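Local coordinates for putative flavoprotein (Bacteroides eggerthii, PDB 4ICI) that binds flavin mononucleotide in a flavodoxin-like fold and probably serves in electron transfer or redox chemistry, at residues Y43-A48 and P76-K81. Residues are numbered along the deposited sequence; the frame is centred on the assembly and turned at random. Where two conformers were deposited one is given.
Sequences YPIAPA and PAIKSK. With EDO (1,2-ethanediol), chain E.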
loop_
_atom_site.group_PDB
_atom_site.type_symbol
_atom_site.label_atom_id
_atom_site.label_comp_id
_atom_site.label_asym_id
_atom_site.label_seq_id
_atom_site.Cartn_x
_atom_site.Cartn_y
_atom_site.Cartn_z
ATOM N N TYR A 43 -4.096 2.827 9.138
ATOM C CA TYR A 43 -5.239 1.998 8.818
ATOM C C TYR A 43 -4.715 0.673 8.239
ATOM O O TYR A 43 -4.300 0.601 7.076
ATOM C CB TYR A 43 -6.165 2.697 7.825
ATOM C CG TYR A 43 -7.222 1.797 7.184
ATOM C CD1 TYR A 43 -8.190 1.159 7.946
ATOM C CD2 TYR A 43 -7.256 1.625 5.822
ATOM C CE1 TYR A 43 -9.149 0.332 7.345
ATOM C CE2 TYR A 43 -8.212 0.805 5.227
ATOM C CZ TYR A 43 -9.136 0.172 5.990
ATOM O OH TYR A 43 -10.091 -0.629 5.356
ATOM N N PRO A 44 -4.714 -0.394 9.065
ATOM C CA PRO A 44 -4.406 -1.696 8.538
ATOM C C PRO A 44 -5.552 -2.175 7.624
ATOM O O PRO A 44 -6.730 -2.213 8.021
ATOM C CB PRO A 44 -4.276 -2.569 9.782
ATOM C CG PRO A 44 -4.106 -1.594 10.957
ATOM C CD PRO A 44 -4.928 -0.413 10.526
ATOM N N ILE A 45 -5.191 -2.535 6.400
ATOM C CA ILE A 45 -6.130 -3.097 5.428
ATOM C C ILE A 45 -6.199 -4.589 5.741
ATOM O O ILE A 45 -5.284 -5.334 5.370
ATOM C CB ILE A 45 -5.637 -2.867 3.977
ATOM C CG1 ILE A 45 -5.496 -1.346 3.658
ATOM C CG2 ILE A 45 -6.568 -3.562 2.995
ATOM C CD1 ILE A 45 -4.716 -1.021 2.358
ATOM N N ALA A 46 -7.247 -4.996 6.467
ATOM C CA ALA A 46 -7.342 -6.348 6.980
ATOM C C ALA A 46 -8.171 -7.210 6.043
ATOM O O ALA A 46 -9.332 -6.902 5.763
ATOM C CB ALA A 46 -7.975 -6.377 8.381
ATOM N N PRO A 47 -7.588 -8.284 5.533
ATOM C CA PRO A 47 -8.390 -9.196 4.739
ATOM C C PRO A 47 -9.507 -9.870 5.536
ATOM O O PRO A 47 -9.309 -10.284 6.673
ATOM C CB PRO A 47 -7.412 -10.235 4.257
ATOM C CG PRO A 47 -6.208 -10.055 5.014
ATOM C CD PRO A 47 -6.220 -8.746 5.721
ATOM N N ALA A 48 -10.668 -10.007 4.920
ATOM C CA ALA A 48 -11.759 -10.734 5.523
ATOM C C ALA A 48 -11.385 -12.203 5.790
ATOM O O ALA A 48 -11.832 -12.782 6.782
ATOM C CB ALA A 48 -12.992 -10.628 4.661
ATOM N N PRO A 76 -9.748 -9.229 -3.409
ATOM C CA PRO A 76 -9.827 -9.857 -2.090
ATOM C C PRO A 76 -10.568 -8.975 -1.116
ATOM O O PRO A 76 -10.335 -7.778 -1.049
ATOM C CB PRO A 76 -8.352 -10.047 -1.721
ATOM C CG PRO A 76 -7.621 -10.170 -3.028
ATOM C CD PRO A 76 -8.351 -9.139 -3.888
ATOM N N ALA A 77 -11.482 -9.580 -0.371
ATOM C CA ALA A 77 -12.385 -8.843 0.487
ATOM C C ALA A 77 -11.657 -8.251 1.696
ATOM O O ALA A 77 -10.736 -8.867 2.280
ATOM C CB ALA A 77 -13.515 -9.755 0.952
ATOM N N ILE A 78 -12.067 -7.037 2.050
ATOM C CA ILE A 78 -11.549 -6.299 3.206
ATOM C C ILE A 78 -12.578 -6.398 4.344
ATOM O O ILE A 78 -13.778 -6.231 4.115
ATOM C CB ILE A 78 -11.231 -4.827 2.847
ATOM C CG1 ILE A 78 -10.035 -4.756 1.880
ATOM C CG2 ILE A 78 -10.980 -3.977 4.117
ATOM C CD1 ILE A 78 -9.820 -3.366 1.208
ATOM N N LYS A 79 -12.112 -6.616 5.564
ATOM C CA LYS A 79 -12.996 -6.693 6.731
ATOM C C LYS A 79 -13.836 -5.462 6.941
ATOM O O LYS A 79 -15.078 -5.526 7.020
ATOM C CB LYS A 79 -12.187 -6.892 8.002
ATOM C CG LYS A 79 -11.940 -8.300 8.355
ATOM C CD LYS A 79 -11.570 -8.432 9.816
ATOM C CE LYS A 79 -10.951 -9.771 10.058
ATOM N NZ LYS A 79 -10.733 -10.061 11.519
ATOM N N SER A 80 -13.166 -4.317 7.061
ATOM C CA SER A 80 -13.820 -3.063 7.452
ATOM C C SER A 80 -13.189 -1.903 6.724
ATOM O O SER A 80 -11.947 -1.789 6.741
ATOM C CB SER A 80 -13.643 -2.855 8.957
ATOM O OG SER A 80 -14.251 -3.914 9.662
ATOM N N LYS A 81 -14.011 -1.045 6.125
ATOM C CA LYS A 81 -13.513 0.188 5.499
ATOM C C LYS A 81 -13.093 1.207 6.542
ATOM O O LYS A 81 -13.488 1.162 7.721
ATOM C CB LYS A 81 -14.572 0.831 4.586
ATOM C CG LYS A 81 -14.916 -0.014 3.369
ATOM C CD LYS A 81 -15.843 0.703 2.411
ATOM C CE LYS A 81 -16.109 -0.101 1.147
ATOM N NZ LYS A 81 -16.895 0.732 0.193
HETATM C C1 EDO E . -3.886 -5.990 8.709
HETATM O O1 EDO E . -4.165 -7.390 8.541
HETATM C C2 EDO E . -2.867 -5.417 7.707
HETATM O O2 EDO E . -2.893 -6.033 6.445
HETATM O O HOH W 1 -10.044 -3.883 7.425
#
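Tyr43 reaches Ser80 at the edge of a flavodoxin-like fold, an open parallel sheet between helices. Tyr43 lies on the outermost strand 41-44, and residues 76-81 form a loop that runs beside the chain leaving this strand. CG of Tyr43 stands anti to its own N (chi1 167°), which sends the ring out to the loop. Tyr43 OH gives a hydrogen bond of 2.6 Å to Ser80 O. The carbonyl oxygen sits at the ring edge, in plane, and the phenol comes in on one of its lone pairs. CG2 of Ile78 lies 3.7 Å from the same Tyr43 OH.

The side chains of Ile45 and Ile78 cross at a slant. CG2 of Ile45 meets CD1 of Ile78 at 3.7 Å, and CG1 of Ile78 is almost as near. Both isoleucines also touch helix 104-112, Ile45 on Phe109 and Ile78 on Ile105 and Thr108. Side-chain packing against this helix therefore joins the two segments to it.

Further along, Pro47 and Ile78 form a single backbone bridge, flanked by two nearly straight bonds. Lys79 N donates to Ala46 O at 2.8 Å. Ala48 N donates to Ala77 O, but from above the carbonyl plane. In one of its two conformers the Lys79 side chain runs alongside the backbone of Pro47 and Ala48, with CG and CE near Pro47 O. One water accepts from both Ala46 N and Ser80 N. The flavin is about 10 Å from the Pro47 side chain. At the surface, the methyl CB atoms of Ala48 and Ala77 meet at 3.8 Å.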